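Long-range contacts in probable CoA-transferase alpha subunit (PDB 6COJ), which is the alpha subunit of a probable CoA-transferase-family enzyme and binds a large acyl-CoA thioester together with a partner protein chain: residues A[39-45]-A[199-203]; A[66-72]-A[85-91]; A[194-198]-A[257-261]. The protein carries 1 engineered substitution. All blocks are in the same frame, centred on the assembly; numbering follows the deposited sequence.

Interaction 1 (A[39-45]-A[199-203]); sequences GGWGSRR and DPYFD. With F8G (S-{(3R,5R,9R)-1-[(2R,3S,4R,5R)-5-(6-amino-9H-purin-9-yl)-4-hydroxy-3-(phosphonooxy)tetrahydrofuran-2-yl]-3,5,9-trihydroxy-8,8-dimethyl-3,5-dioxido-10,14-dioxo-2,4,6-trioxa-11,15-diaza-3lambda~5~,5lambda~5~-diphosphaheptadecan-17-yl} (5R,10R)-7-hydroxy-10-methyl-2-oxo-1-oxaspiro[4.5]dec-6-ene-6-carbothioate (non-preferred name)), chain E.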
loop_
_atom_site.group_PDB
_atom_site.type_symbol
_atom_site.label_atom_id
_atom_site.label_comp_id
_atom_site.label_asym_id
_atom_site.label_seq_id
_atom_site.Cartn_x
_atom_site.Cartn_y
_atom_site.Cartn_z
ATOM N N GLY A 39 11.282 13.853 -1.998
ATOM C CA GLY A 39 9.927 13.518 -2.394
ATOM C C GLY A 39 9.527 14.093 -3.743
ATOM O O GLY A 39 10.362 14.479 -4.569
ATOM N N GLY A 40 8.218 14.151 -3.961
ATOM C CA GLY A 40 7.719 14.553 -5.259
ATOM C C GLY A 40 8.062 13.523 -6.329
ATOM O O GLY A 40 8.327 12.351 -6.050
ATOM N N TRP A 41 8.083 13.993 -7.580
ATOM C CA TRP A 41 8.256 13.104 -8.724
ATOM C C TRP A 41 8.602 13.940 -9.947
ATOM O O TRP A 41 7.800 14.781 -10.358
ATOM C CB TRP A 41 6.930 12.374 -8.965
ATOM C CG TRP A 41 6.839 11.533 -10.211
ATOM C CD1 TRP A 41 6.706 11.977 -11.508
ATOM C CD2 TRP A 41 6.801 10.102 -10.272
ATOM N NE1 TRP A 41 6.612 10.905 -12.364
ATOM C CE2 TRP A 41 6.656 9.746 -11.629
ATOM C CE3 TRP A 41 6.888 9.087 -9.309
ATOM C CZ2 TRP A 41 6.591 8.416 -12.046
ATOM C CZ3 TRP A 41 6.822 7.766 -9.729
ATOM C CH2 TRP A 41 6.676 7.447 -11.083
ATOM N N GLY A 42 9.778 13.731 -10.539
ATOM C CA GLY A 42 10.109 14.511 -11.724
ATOM C C GLY A 42 10.017 15.996 -11.420
ATOM O O GLY A 42 10.575 16.479 -10.428
ATOM N N SER A 43 9.285 16.733 -12.253
ATOM C CA SER A 43 9.038 18.152 -11.988
ATOM C C SER A 43 7.673 18.372 -11.332
ATOM O O SER A 43 6.853 19.191 -11.771
ATOM C CB SER A 43 9.202 18.966 -13.268
ATOM O OG SER A 43 9.123 20.358 -13.021
ATOM N N ARG A 44 7.427 17.635 -10.247
ATOM C CA ARG A 44 6.130 17.638 -9.571
ATOM C C ARG A 44 6.343 17.644 -8.067
ATOM O O ARG A 44 6.927 16.704 -7.512
ATOM C CB ARG A 44 5.265 16.435 -9.986
ATOM C CG ARG A 44 5.200 16.219 -11.490
ATOM C CD ARG A 44 4.454 14.946 -11.870
ATOM N NE ARG A 44 4.766 14.542 -13.239
ATOM C CZ ARG A 44 3.906 14.018 -14.104
ATOM N NH1 ARG A 44 2.625 13.845 -13.781
ATOM N NH2 ARG A 44 4.324 13.690 -15.319
ATOM N N ARG A 45 5.846 18.700 -7.423
ATOM C CA ARG A 45 5.855 18.886 -5.965
ATOM C C ARG A 45 7.185 18.509 -5.330
ATOM O O ARG A 45 7.256 17.811 -4.316
ATOM C CB ARG A 45 4.661 18.228 -5.271
ATOM C CG ARG A 45 4.204 19.045 -4.058
ATOM C CD ARG A 45 2.988 18.440 -3.335
ATOM N NE ARG A 45 3.354 17.143 -2.761
ATOM C CZ ARG A 45 2.769 15.978 -3.026
ATOM N NH1 ARG A 45 1.700 15.901 -3.820
ATOM N NH2 ARG A 45 3.263 14.880 -2.460
ATOM N N ASP A 199 -2.485 13.477 -6.735
ATOM C CA ASP A 199 -1.502 12.432 -6.469
ATOM C C ASP A 199 -0.679 12.748 -5.226
ATOM O O ASP A 199 -0.031 13.806 -5.160
ATOM C CB ASP A 199 -0.582 12.256 -7.684
ATOM C CG ASP A 199 0.093 10.889 -7.732
ATOM O OD1 ASP A 199 0.402 10.320 -6.667
ATOM O OD2 ASP A 199 0.319 10.383 -8.852
ATOM N N PRO A 200 -0.630 11.841 -4.244
ATOM C CA PRO A 200 0.298 12.022 -3.113
ATOM C C PRO A 200 1.745 11.765 -3.477
ATOM O O PRO A 200 2.636 12.072 -2.671
ATOM C CB PRO A 200 -0.174 10.963 -2.110
ATOM C CG PRO A 200 -0.700 9.864 -2.981
ATOM C CD PRO A 200 -1.379 10.574 -4.147
ATOM N N TYR A 201 2.012 11.217 -4.662
ATOM C CA TYR A 201 3.331 10.667 -5.004
ATOM C C TYR A 201 3.690 9.642 -3.929
ATOM O O TYR A 201 2.875 8.744 -3.660
ATOM C CB TYR A 201 4.371 11.761 -5.306
ATOM C CG TYR A 201 3.833 12.728 -6.326
ATOM C CD1 TYR A 201 3.429 12.273 -7.585
ATOM C CD2 TYR A 201 3.659 14.074 -6.022
ATOM C CE1 TYR A 201 2.881 13.139 -8.518
ATOM C CE2 TYR A 201 3.117 14.954 -6.954
ATOM C CZ TYR A 201 2.724 14.484 -8.194
ATOM O OH TYR A 201 2.167 15.369 -9.086
ATOM N N PHE A 202 4.873 9.726 -3.319
ATOM C CA PHE A 202 5.360 8.719 -2.392
ATOM C C PHE A 202 5.922 9.375 -1.145
ATOM O O PHE A 202 6.755 8.788 -0.447
ATOM C CB PHE A 202 6.405 7.839 -3.085
ATOM C CG PHE A 202 5.882 7.196 -4.332
ATOM C CD1 PHE A 202 5.819 7.900 -5.527
ATOM C CD2 PHE A 202 5.393 5.907 -4.295
ATOM C CE1 PHE A 202 5.265 7.307 -6.666
ATOM C CE2 PHE A 202 4.860 5.315 -5.434
ATOM C CZ PHE A 202 4.802 6.018 -6.615
ATOM N N ASP A 203 5.438 10.582 -0.827
ATOM C CA ASP A 203 6.079 11.358 0.234
ATOM C C ASP A 203 5.920 10.697 1.594
ATOM O O ASP A 203 6.807 10.832 2.453
ATOM C CB ASP A 203 5.538 12.786 0.266
ATOM C CG ASP A 203 6.015 13.621 -0.907
ATOM O OD1 ASP A 203 6.785 13.096 -1.740
ATOM O OD2 ASP A 203 5.617 14.804 -0.994
HETATM C C4 F8G E . 24.232 9.922 -29.535
HETATM C C5 F8G E . 24.597 8.500 -29.595
HETATM C C6 F8G E . 25.805 8.059 -28.857
HETATM C C8 F8G E . 22.785 8.856 -30.768
HETATM N N1 F8G E . 26.523 8.970 -28.159
HETATM N N3 F8G E . 24.983 10.796 -28.825
HETATM C "C1'" F8G E . 22.436 11.352 -30.450
HETATM C C2 F8G E . 26.183 10.398 -28.082
HETATM C "C2'" F8G E . 21.864 11.598 -31.832
HETATM C "C3'" F8G E . 20.702 12.509 -31.508
HETATM C "C4'" F8G E . 20.178 11.941 -30.215
HETATM C "C5'" F8G E . 19.131 10.886 -30.505
HETATM C CAA F8G E . 4.788 2.355 -15.780
HETATM C CAB F8G E . 5.365 3.025 -17.003
HETATM C CAC F8G E . 6.096 4.157 -16.949
HETATM C CAD F8G E . 6.079 5.042 -15.711
HETATM C CAE F8G E . 5.103 4.509 -14.664
HETATM C CAF F8G E . 5.256 3.012 -14.499
HETATM C CAG F8G E . 6.975 4.525 -18.072
HETATM C CAI F8G E . 5.273 5.184 -13.312
HETATM C CAK F8G E . 5.797 6.536 -15.978
HETATM C CAL F8G E . 7.056 7.348 -15.627
HETATM C CAM F8G E . 8.013 6.273 -15.175
HETATM C CAQ F8G E . 8.322 4.518 -20.440
HETATM C CAR F8G E . 7.694 5.713 -21.137
HETATM C CAT F8G E . 8.990 6.314 -23.085
HETATM C CAU F8G E . 9.866 7.386 -23.706
HETATM C CAV F8G E . 10.694 6.899 -24.888
HETATM C CAX F8G E . 10.939 8.691 -26.472
HETATM C CAY F8G E . 11.803 9.759 -27.091
HETATM C CAZ F8G E . 12.323 9.351 -28.474
HETATM C CBA F8G E . 13.339 10.383 -28.942
HETATM C CBM F8G E . 13.015 8.000 -28.373
HETATM C CBN F8G E . 11.205 9.292 -29.508
HETATM N N6 F8G E . 26.186 6.759 -28.879
HETATM N N7 F8G E . 23.667 7.903 -30.368
HETATM N N9 F8G E . 23.136 10.058 -30.277
HETATM N NAS F8G E . 8.680 6.525 -21.811
HETATM N NAW F8G E . 11.462 7.990 -25.472
HETATM O "O2'" F8G E . 22.804 12.234 -32.701
HETATM O "O3'" F8G E . 21.180 13.801 -31.178
HETATM O "O4'" F8G E . 21.303 11.338 -29.580
HETATM O "O5'" F8G E . 18.003 11.518 -31.104
HETATM O OAH F8G E . 5.121 2.478 -18.059
HETATM O OAJ F8G E . 7.682 5.520 -17.968
HETATM O OAN F8G E . 9.175 6.397 -14.856
HETATM O OAO F8G E . 7.385 4.981 -15.154
HETATM O OBB F8G E . 14.332 10.456 -27.931
HETATM O OBD F8G E . 16.598 10.926 -29.092
HETATM O OBJ F8G E . 8.590 5.338 -23.707
HETATM O OBK F8G E . 9.798 8.483 -26.858
HETATM O OBL F8G E . 11.063 10.986 -27.199
HETATM O OBO F8G E . 16.245 11.552 -26.730
HETATM O OBP F8G E . 14.991 12.886 -28.435
HETATM O OBQ F8G E . 15.457 11.815 -31.236
HETATM O OBR F8G E . 16.472 9.527 -31.211
HETATM O OCI F8G E . 21.543 16.267 -31.636
HETATM O OCJ F8G E . 21.985 14.577 -33.402
HETATM O OCK F8G E . 19.642 15.081 -32.709
HETATM P PBC F8G E . 15.524 11.526 -28.052
HETATM P PBE F8G E . 16.565 10.944 -30.697
HETATM P PCH F8G E . 21.080 14.974 -32.262
HETATM S SAP F8G E . 7.093 3.661 -19.507
HETATM O O HOH W 1 7.269 11.128 -3.657
HETATM O O HOH W 2 1.081 14.377 -11.305
HETATM O O HOH W 3 7.689 16.377 -1.897
#
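With chi1 at 173°, the Trp-41 indole swings away from its own backbone N and sets CZ3 3.5 Å from Phe-202 CE1. Arg-45 bends at chi3 (65°) and brings one face of its guanidinium to the Tyr-201 ring, with NH1 3.5 Å from CD2. NH1 donates to Asp-199 O (3.0 Å), NH2 to Pro-200 O (2.9 Å), and both oxygens lie close to the guanidinium plane. NH2 also makes a salt bridge to Asp-203 OD2 (2.8 Å), meeting the carboxylate from above its plane. NE bonds to His-183 O. The other carboxylate oxygen, Asp-203 OD1, takes Gly-40 N on its syn lone pair at 2.8 Å. A water joins OD1 to Gly-40 O and Phe-202 N. At the indole edge, Trp-41 CH2 lies 3.5 Å from CAI of the bound thioester. The buried Asp-203 charge is thus probably balanced by Arg-45, and the same bonds tie down the loop that presents Trp-41 to the ligand.

Interaction 2 (A[66-72]-A[85-91]); sequences TYGGPDL and YYGFVSL. With F8G (S-{(3R,5R,9R)-1-[(2R,3S,4R,5R)-5-(6-amino-9H-purin-9-yl)-4-hydroxy-3-(phosphonooxy)tetrahydrofuran-2-yl]-3,5,9-trihydroxy-8,8-dimethyl-3,5-dioxido-10,14-dioxo-2,4,6-trioxa-11,15-diaza-3lambda~5~,5lambda~5~-diphosphaheptadecan-17-yl} (5R,10R)-7-hydroxy-10-methyl-2-oxo-1-oxaspiro[4.5]dec-6-ene-6-carbothioate (non-preferred name)), chain E.
Gly-68 and Val-89 come unusually close for parallel strand partners, with their CA atoms 4.1 Å apart. Gly-68 has no side chain to keep the strands apart. Its two backbone bonds go to the residues flanking Val-89. Gly-68 N donates to Phe-88 O (2.9 Å), and Ser-90 N donates to Gly-68 O (2.9 Å). Close by, the chain turns a corner at Gly-87, whose buried N has no partner.

Phe-88 sets CG between its backbone N and carbonyl carbon (chi1 62°), which folds the ring back over the 66-72 chain. One ring face covers Tyr-67 C and Gly-68 N. The Tyr-67 ring lies nearly parallel to it, planes 25° apart, but slid so far that the two barely overlap. Their nearest atoms are Tyr-67 CD1 and Phe-88 CE2, at 3.4 Å. Phe-88 also belongs to the ligand pocket: its CD2 is 3.2 Å from OAN of the bound thioester. A basic side chain of another protein chain makes a cation-pi contact with it.

Asp-71 steadies the start of the helix. Its OD1 accepts from Gly-69 N (2.8 Å), the N-cap residue, and OD2 accepts from Thr-66 OG1 and pairs with Lys-46. Two apolar contacts complete the packing. Leu-72 CD2 meets Val-89 CG2 at 3.7 Å, and Pro-70 CD meets Leu-91 CD2 at 3.8 Å.

The contact closes the beta-alpha-beta unit of strand 62-65, helix 70-77 and strand 81-86. Phe-101 of helix 99-106 packs on both Leu-72 and Val-89, and Tyr-86 touches Val-112 of strand 111-114.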
loop_
_atom_site.group_PDB
_atom_site.type_symbol
_atom_site.label_atom_id
_atom_site.label_comp_id
_atom_site.label_asym_id
_atom_site.label_seq_id
_atom_site.Cartn_x
_atom_site.Cartn_y
_atom_site.Cartn_z
ATOM N N THR A 66 15.650 9.255 -5.189
ATOM C CA THR A 66 14.625 10.163 -5.692
ATOM C C THR A 66 14.022 9.633 -6.984
ATOM O O THR A 66 14.653 8.869 -7.717
ATOM C CB THR A 66 15.221 11.558 -5.933
ATOM O OG1 THR A 66 14.165 12.476 -6.252
ATOM C CG2 THR A 66 16.249 11.530 -7.072
ATOM N N TYR A 67 12.784 10.048 -7.243
ATOM C CA TYR A 67 12.236 10.060 -8.593
ATOM C C TYR A 67 12.646 11.406 -9.164
ATOM O O TYR A 67 12.006 12.426 -8.901
ATOM C CB TYR A 67 10.723 9.913 -8.548
ATOM C CG TYR A 67 10.233 8.522 -8.213
ATOM C CD1 TYR A 67 10.483 7.447 -9.071
ATOM C CD2 TYR A 67 9.504 8.279 -7.049
ATOM C CE1 TYR A 67 9.995 6.168 -8.779
ATOM C CE2 TYR A 67 9.009 7.009 -6.757
ATOM C CZ TYR A 67 9.262 5.961 -7.625
ATOM O OH TYR A 67 8.747 4.714 -7.319
ATOM N N GLY A 68 13.740 11.413 -9.923
ATOM C CA GLY A 68 14.502 12.639 -10.116
ATOM C C GLY A 68 13.880 13.659 -11.054
ATOM O O GLY A 68 13.233 13.336 -12.049
ATOM N N GLY A 69 14.147 14.923 -10.730
ATOM C CA GLY A 69 13.800 16.053 -11.558
ATOM C C GLY A 69 14.813 17.163 -11.360
ATOM O O GLY A 69 16.010 16.912 -11.188
ATOM N N PRO A 70 14.353 18.419 -11.363
ATOM C CA PRO A 70 15.286 19.545 -11.184
ATOM C C PRO A 70 15.877 19.630 -9.787
ATOM O O PRO A 70 16.848 20.379 -9.592
ATOM C CB PRO A 70 14.425 20.770 -11.504
ATOM C CG PRO A 70 13.009 20.326 -11.145
ATOM C CD PRO A 70 12.959 18.865 -11.541
ATOM N N ASP A 71 15.306 18.919 -8.811
ATOM C CA ASP A 71 15.953 18.775 -7.512
ATOM C C ASP A 71 17.333 18.153 -7.667
ATOM O O ASP A 71 18.339 18.691 -7.178
ATOM C CB ASP A 71 15.078 17.923 -6.575
ATOM C CG ASP A 71 14.738 16.532 -7.135
ATOM O OD1 ASP A 71 14.506 16.382 -8.355
ATOM O OD2 ASP A 71 14.705 15.578 -6.323
ATOM N N LEU A 72 17.398 17.021 -8.364
ATOM C CA LEU A 72 18.673 16.353 -8.587
ATOM C C LEU A 72 19.576 17.183 -9.488
ATOM O O LEU A 72 20.789 17.243 -9.266
ATOM C CB LEU A 72 18.419 14.963 -9.179
ATOM C CG LEU A 72 19.636 14.057 -9.344
ATOM C CD1 LEU A 72 20.369 13.884 -8.020
ATOM C CD2 LEU A 72 19.212 12.705 -9.909
ATOM N N TYR A 85 20.376 6.975 -6.356
ATOM C CA TYR A 85 19.428 5.889 -6.562
ATOM C C TYR A 85 18.156 6.516 -7.119
ATOM O O TYR A 85 17.549 7.356 -6.452
ATOM C CB TYR A 85 19.095 5.240 -5.217
ATOM C CG TYR A 85 20.219 4.469 -4.556
ATOM C CD1 TYR A 85 21.266 5.124 -3.917
ATOM C CD2 TYR A 85 20.221 3.080 -4.559
ATOM C CE1 TYR A 85 22.294 4.413 -3.311
ATOM C CE2 TYR A 85 21.241 2.361 -3.949
ATOM C CZ TYR A 85 22.275 3.039 -3.328
ATOM O OH TYR A 85 23.298 2.353 -2.716
ATOM N N TYR A 86 17.739 6.107 -8.320
ATOM C CA TYR A 86 16.594 6.775 -8.943
ATOM C C TYR A 86 15.935 5.841 -9.943
ATOM O O TYR A 86 16.586 4.954 -10.507
ATOM C CB TYR A 86 17.019 8.082 -9.655
ATOM C CG TYR A 86 18.117 7.857 -10.680
ATOM C CD1 TYR A 86 19.455 7.910 -10.315
ATOM C CD2 TYR A 86 17.808 7.535 -11.998
ATOM C CE1 TYR A 86 20.462 7.675 -11.240
ATOM C CE2 TYR A 86 18.807 7.282 -12.924
ATOM C CZ TYR A 86 20.122 7.342 -12.537
ATOM O OH TYR A 86 21.120 7.100 -13.449
ATOM N N GLY A 87 14.643 6.079 -10.179
ATOM C CA GLY A 87 13.895 5.329 -11.168
ATOM C C GLY A 87 13.916 6.010 -12.517
ATOM O O GLY A 87 13.701 5.373 -13.553
ATOM N N PHE A 88 14.168 7.315 -12.507
ATOM C CA PHE A 88 14.296 8.114 -13.719
ATOM C C PHE A 88 14.776 9.489 -13.290
ATOM O O PHE A 88 14.802 9.810 -12.099
ATOM C CB PHE A 88 12.949 8.248 -14.445
ATOM C CG PHE A 88 11.893 8.956 -13.638
ATOM C CD1 PHE A 88 11.812 10.346 -13.643
ATOM C CD2 PHE A 88 10.969 8.235 -12.886
ATOM C CE1 PHE A 88 10.850 11.009 -12.892
ATOM C CE2 PHE A 88 9.992 8.894 -12.147
ATOM C CZ PHE A 88 9.936 10.275 -12.151
ATOM N N VAL A 89 15.149 10.301 -14.273
ATOM C CA VAL A 89 15.301 11.740 -14.076
ATOM C C VAL A 89 14.588 12.424 -15.232
ATOM O O VAL A 89 14.906 12.167 -16.399
ATOM C CB VAL A 89 16.774 12.186 -14.011
ATOM C CG1 VAL A 89 16.844 13.704 -13.793
ATOM C CG2 VAL A 89 17.510 11.439 -12.894
ATOM N N SER A 90 13.602 13.266 -14.916
ATOM C CA SER A 90 12.828 13.914 -15.966
ATOM C C SER A 90 12.357 15.279 -15.498
ATOM O O SER A 90 12.011 15.457 -14.324
ATOM C CB SER A 90 11.594 13.086 -16.343
ATOM O OG SER A 90 10.870 13.718 -17.390
ATOM N N LEU A 91 12.353 16.235 -16.431
ATOM C CA LEU A 91 11.729 17.532 -16.212
ATOM C C LEU A 91 10.246 17.544 -16.577
ATOM O O LEU A 91 9.589 18.570 -16.388
ATOM C CB LEU A 91 12.481 18.621 -16.987
ATOM C CG LEU A 91 13.952 18.835 -16.604
ATOM C CD1 LEU A 91 14.575 19.947 -17.439
ATOM C CD2 LEU A 91 14.092 19.149 -15.121
HETATM C C4 F8G E . 24.232 9.922 -29.535
HETATM C C5 F8G E . 24.597 8.500 -29.595
HETATM C C6 F8G E . 25.805 8.059 -28.857
HETATM C C8 F8G E . 22.785 8.856 -30.768
HETATM N N1 F8G E . 26.523 8.970 -28.159
HETATM N N3 F8G E . 24.983 10.796 -28.825
HETATM C "C1'" F8G E . 22.436 11.352 -30.450
HETATM C C2 F8G E . 26.183 10.398 -28.082
HETATM C "C2'" F8G E . 21.864 11.598 -31.832
HETATM C "C3'" F8G E . 20.702 12.509 -31.508
HETATM C "C4'" F8G E . 20.178 11.941 -30.215
HETATM C "C5'" F8G E . 19.131 10.886 -30.505
HETATM C CAA F8G E . 4.788 2.355 -15.780
HETATM C CAB F8G E . 5.365 3.025 -17.003
HETATM C CAC F8G E . 6.096 4.157 -16.949
HETATM C CAD F8G E . 6.079 5.042 -15.711
HETATM C CAE F8G E . 5.103 4.509 -14.664
HETATM C CAF F8G E . 5.256 3.012 -14.499
HETATM C CAG F8G E . 6.975 4.525 -18.072
HETATM C CAI F8G E . 5.273 5.184 -13.312
HETATM C CAK F8G E . 5.797 6.536 -15.978
HETATM C CAL F8G E . 7.056 7.348 -15.627
HETATM C CAM F8G E . 8.013 6.273 -15.175
HETATM C CAQ F8G E . 8.322 4.518 -20.440
HETATM C CAR F8G E . 7.694 5.713 -21.137
HETATM C CAT F8G E . 8.990 6.314 -23.085
HETATM C CAU F8G E . 9.866 7.386 -23.706
HETATM C CAV F8G E . 10.694 6.899 -24.888
HETATM C CAX F8G E . 10.939 8.691 -26.472
HETATM C CAY F8G E . 11.803 9.759 -27.091
HETATM C CAZ F8G E . 12.323 9.351 -28.474
HETATM C CBA F8G E . 13.339 10.383 -28.942
HETATM C CBM F8G E . 13.015 8.000 -28.373
HETATM C CBN F8G E . 11.205 9.292 -29.508
HETATM N N6 F8G E . 26.186 6.759 -28.879
HETATM N N7 F8G E . 23.667 7.903 -30.368
HETATM N N9 F8G E . 23.136 10.058 -30.277
HETATM N NAS F8G E . 8.680 6.525 -21.811
HETATM N NAW F8G E . 11.462 7.990 -25.472
HETATM O "O2'" F8G E . 22.804 12.234 -32.701
HETATM O "O3'" F8G E . 21.180 13.801 -31.178
HETATM O "O4'" F8G E . 21.303 11.338 -29.580
HETATM O "O5'" F8G E . 18.003 11.518 -31.104
HETATM O OAH F8G E . 5.121 2.478 -18.059
HETATM O OAJ F8G E . 7.682 5.520 -17.968
HETATM O OAN F8G E . 9.175 6.397 -14.856
HETATM O OAO F8G E . 7.385 4.981 -15.154
HETATM O OBB F8G E . 14.332 10.456 -27.931
HETATM O OBD F8G E . 16.598 10.926 -29.092
HETATM O OBJ F8G E . 8.590 5.338 -23.707
HETATM O OBK F8G E . 9.798 8.483 -26.858
HETATM O OBL F8G E . 11.063 10.986 -27.199
HETATM O OBO F8G E . 16.245 11.552 -26.730
HETATM O OBP F8G E . 14.991 12.886 -28.435
HETATM O OBQ F8G E . 15.457 11.815 -31.236
HETATM O OBR F8G E . 16.472 9.527 -31.211
HETATM O OCI F8G E . 21.543 16.267 -31.636
HETATM O OCJ F8G E . 21.985 14.577 -33.402
HETATM O OCK F8G E . 19.642 15.081 -32.709
HETATM P PBC F8G E . 15.524 11.526 -28.052
HETATM P PBE F8G E . 16.565 10.944 -30.697
HETATM P PCH F8G E . 21.080 14.974 -32.262
HETATM S SAP F8G E . 7.093 3.661 -19.507
#

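Interaction 3 (A[194-198]-A[257-261]); sequences AYTGV and AGDSY
Gly-258 presses its CA against Thr-196 O from a type II' beta turn, Ala-257 to Ser-260. The turn meets the loop that follows strand 193-194. It is closed by a bond from Ser-260 N to Ala-257 O (3.0 Å). Gly-258 sits second in the turn and takes the positive phi (59°) that this turn type requires.

The tight part is backbone on backbone. Two glycines make it possible: the CA atoms of Gly-197 and Gly-258 lie 4.2 Å apart with no side chain between them. Thr-196 O receives two contacts from the turn. One is a CA-H...O contact from Gly-258 CA (3.3 Å). The other is a weak hydrogen bond from Asp-259 N (3.4 Å).

The outer part is looser. Asp-259 is exposed, and its carboxylate lies beside the 196-197 peptide, with OD2 3.6 Å from Gly-197 N. Its CB is 3.5 Å from Thr-196 OG1. The chi1 of Thr-196 (60°) turns OG1 to the turn, where a water takes the place of direct contact with Ser-260.

The contact joins two loops at the surface of the chain. Next to it, Val-198 O bonds to an aromatic side chain of another protein chain. Ser-260 OG is hydrogen-bonded to Asn-185 OD1, and the bridging water donates a hydrogen bond to the same OG at 3.0 Å.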
loop_
_atom_site.group_PDB
_atom_site.type_symbol
_atom_site.label_atom_id
_atom_site.label_comp_id
_atom_site.label_asym_id
_atom_site.label_seq_id
_atom_site.Cartn_x
_atom_site.Cartn_y
_atom_site.Cartn_z
ATOM N N ALA A 194 -1.018 17.241 4.634
ATOM C CA ALA A 194 -1.895 16.769 3.580
ATOM C C ALA A 194 -1.409 17.239 2.219
ATOM O O ALA A 194 -0.779 18.300 2.083
ATOM C CB ALA A 194 -3.331 17.257 3.773
ATOM N N TYR A 195 -1.726 16.447 1.203
ATOM C CA TYR A 195 -1.657 16.893 -0.175
ATOM C C TYR A 195 -3.050 17.268 -0.665
ATOM O O TYR A 195 -4.069 16.757 -0.186
ATOM C CB TYR A 195 -1.059 15.815 -1.087
ATOM C CG TYR A 195 -1.981 14.649 -1.401
ATOM C CD1 TYR A 195 -2.153 13.613 -0.493
ATOM C CD2 TYR A 195 -2.667 14.583 -2.615
ATOM C CE1 TYR A 195 -2.993 12.526 -0.783
ATOM C CE2 TYR A 195 -3.507 13.518 -2.909
ATOM C CZ TYR A 195 -3.669 12.490 -1.991
ATOM O OH TYR A 195 -4.488 11.425 -2.304
ATOM N N THR A 196 -3.077 18.185 -1.615
ATOM C CA THR A 196 -4.260 18.530 -2.378
ATOM C C THR A 196 -3.906 18.326 -3.840
ATOM O O THR A 196 -2.772 18.574 -4.259
ATOM C CB THR A 196 -4.681 19.987 -2.133
ATOM O OG1 THR A 196 -3.619 20.859 -2.534
ATOM C CG2 THR A 196 -4.980 20.221 -0.664
ATOM N N GLY A 197 -4.861 17.857 -4.604
ATOM C CA GLY A 197 -4.612 17.509 -5.981
ATOM C C GLY A 197 -4.728 16.010 -6.183
ATOM O O GLY A 197 -5.224 15.267 -5.329
ATOM N N VAL A 198 -4.248 15.563 -7.342
ATOM C CA VAL A 198 -4.588 14.213 -7.794
ATOM C C VAL A 198 -3.613 13.129 -7.346
ATOM O O VAL A 198 -3.889 11.940 -7.570
ATOM C CB VAL A 198 -4.788 14.146 -9.322
ATOM C CG1 VAL A 198 -5.955 15.037 -9.768
ATOM C CG2 VAL A 198 -3.478 14.503 -10.055
ATOM N N ALA A 257 2.413 21.842 -8.008
ATOM C CA ALA A 257 2.102 21.555 -6.608
ATOM C C ALA A 257 0.613 21.285 -6.414
ATOM O O ALA A 257 -0.070 21.936 -5.628
ATOM C CB ALA A 257 2.585 22.677 -5.694
ATOM N N GLY A 258 0.098 20.287 -7.125
ATOM C CA GLY A 258 -1.288 19.890 -6.927
ATOM C C GLY A 258 -2.220 21.052 -7.190
ATOM O O GLY A 258 -2.091 21.759 -8.197
ATOM N N ASP A 259 -3.158 21.266 -6.253
ATOM C CA ASP A 259 -4.156 22.330 -6.367
ATOM C C ASP A 259 -3.585 23.726 -6.148
ATOM O O ASP A 259 -4.267 24.712 -6.462
ATOM C CB ASP A 259 -5.251 22.138 -5.312
ATOM C CG ASP A 259 -6.268 21.092 -5.701
ATOM O OD1 ASP A 259 -6.271 20.664 -6.873
ATOM O OD2 ASP A 259 -7.070 20.705 -4.823
ATOM N N SER A 260 -2.379 23.846 -5.587
ATOM C CA SER A 260 -1.862 25.162 -5.218
ATOM C C SER A 260 -1.423 25.956 -6.440
ATOM O O SER A 260 -1.716 27.151 -6.547
ATOM C CB SER A 260 -0.707 25.023 -4.224
ATOM O OG SER A 260 -1.153 24.424 -3.015
ATOM N N TYR A 261 -0.692 25.319 -7.350
ATOM C CA TYR A 261 -0.247 25.957 -8.582
ATOM C C TYR A 261 0.284 24.884 -9.520
ATOM O O TYR A 261 0.650 23.782 -9.096
ATOM C CB TYR A 261 0.828 27.039 -8.338
ATOM C CG TYR A 261 1.901 26.661 -7.328
ATOM C CD1 TYR A 261 3.045 25.968 -7.715
ATOM C CD2 TYR A 261 1.769 27.003 -5.992
ATOM C CE1 TYR A 261 4.036 25.634 -6.787
ATOM C CE2 TYR A 261 2.737 26.658 -5.052
ATOM C CZ TYR A 261 3.869 25.978 -5.456
ATOM O OH TYR A 261 4.835 25.642 -4.528
HETATM O O HOH W 4 -3.781 23.303 -2.195
#

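Interactions 1 and 2 touch, and their centres are 10 Å apart. Segments 39-45, 66-72 and 85-91 lie at the ends of neighbouring strands 35-38, 62-65 and 81-86 of the seven-stranded parallel sheet; 199-203 follows strand 193-194 of a small antiparallel sheet. Gly-42 N probably bonds to Tyr-67 O, and Trp-41 and Phe-88, packed together, line part of the thioester pocket. Along the chain interaction 2 is nested inside the loop closed by interaction 1. Interactions 1 and 3 cross, in the order 39-45, 194-198, 199-203, 257-261. Tyr-195 packs on Pro-200, and Ala-257 on Arg-45. Interaction 3 is about 20 Å from interaction 2, centre to centre. The series thus runs from pocket to surface.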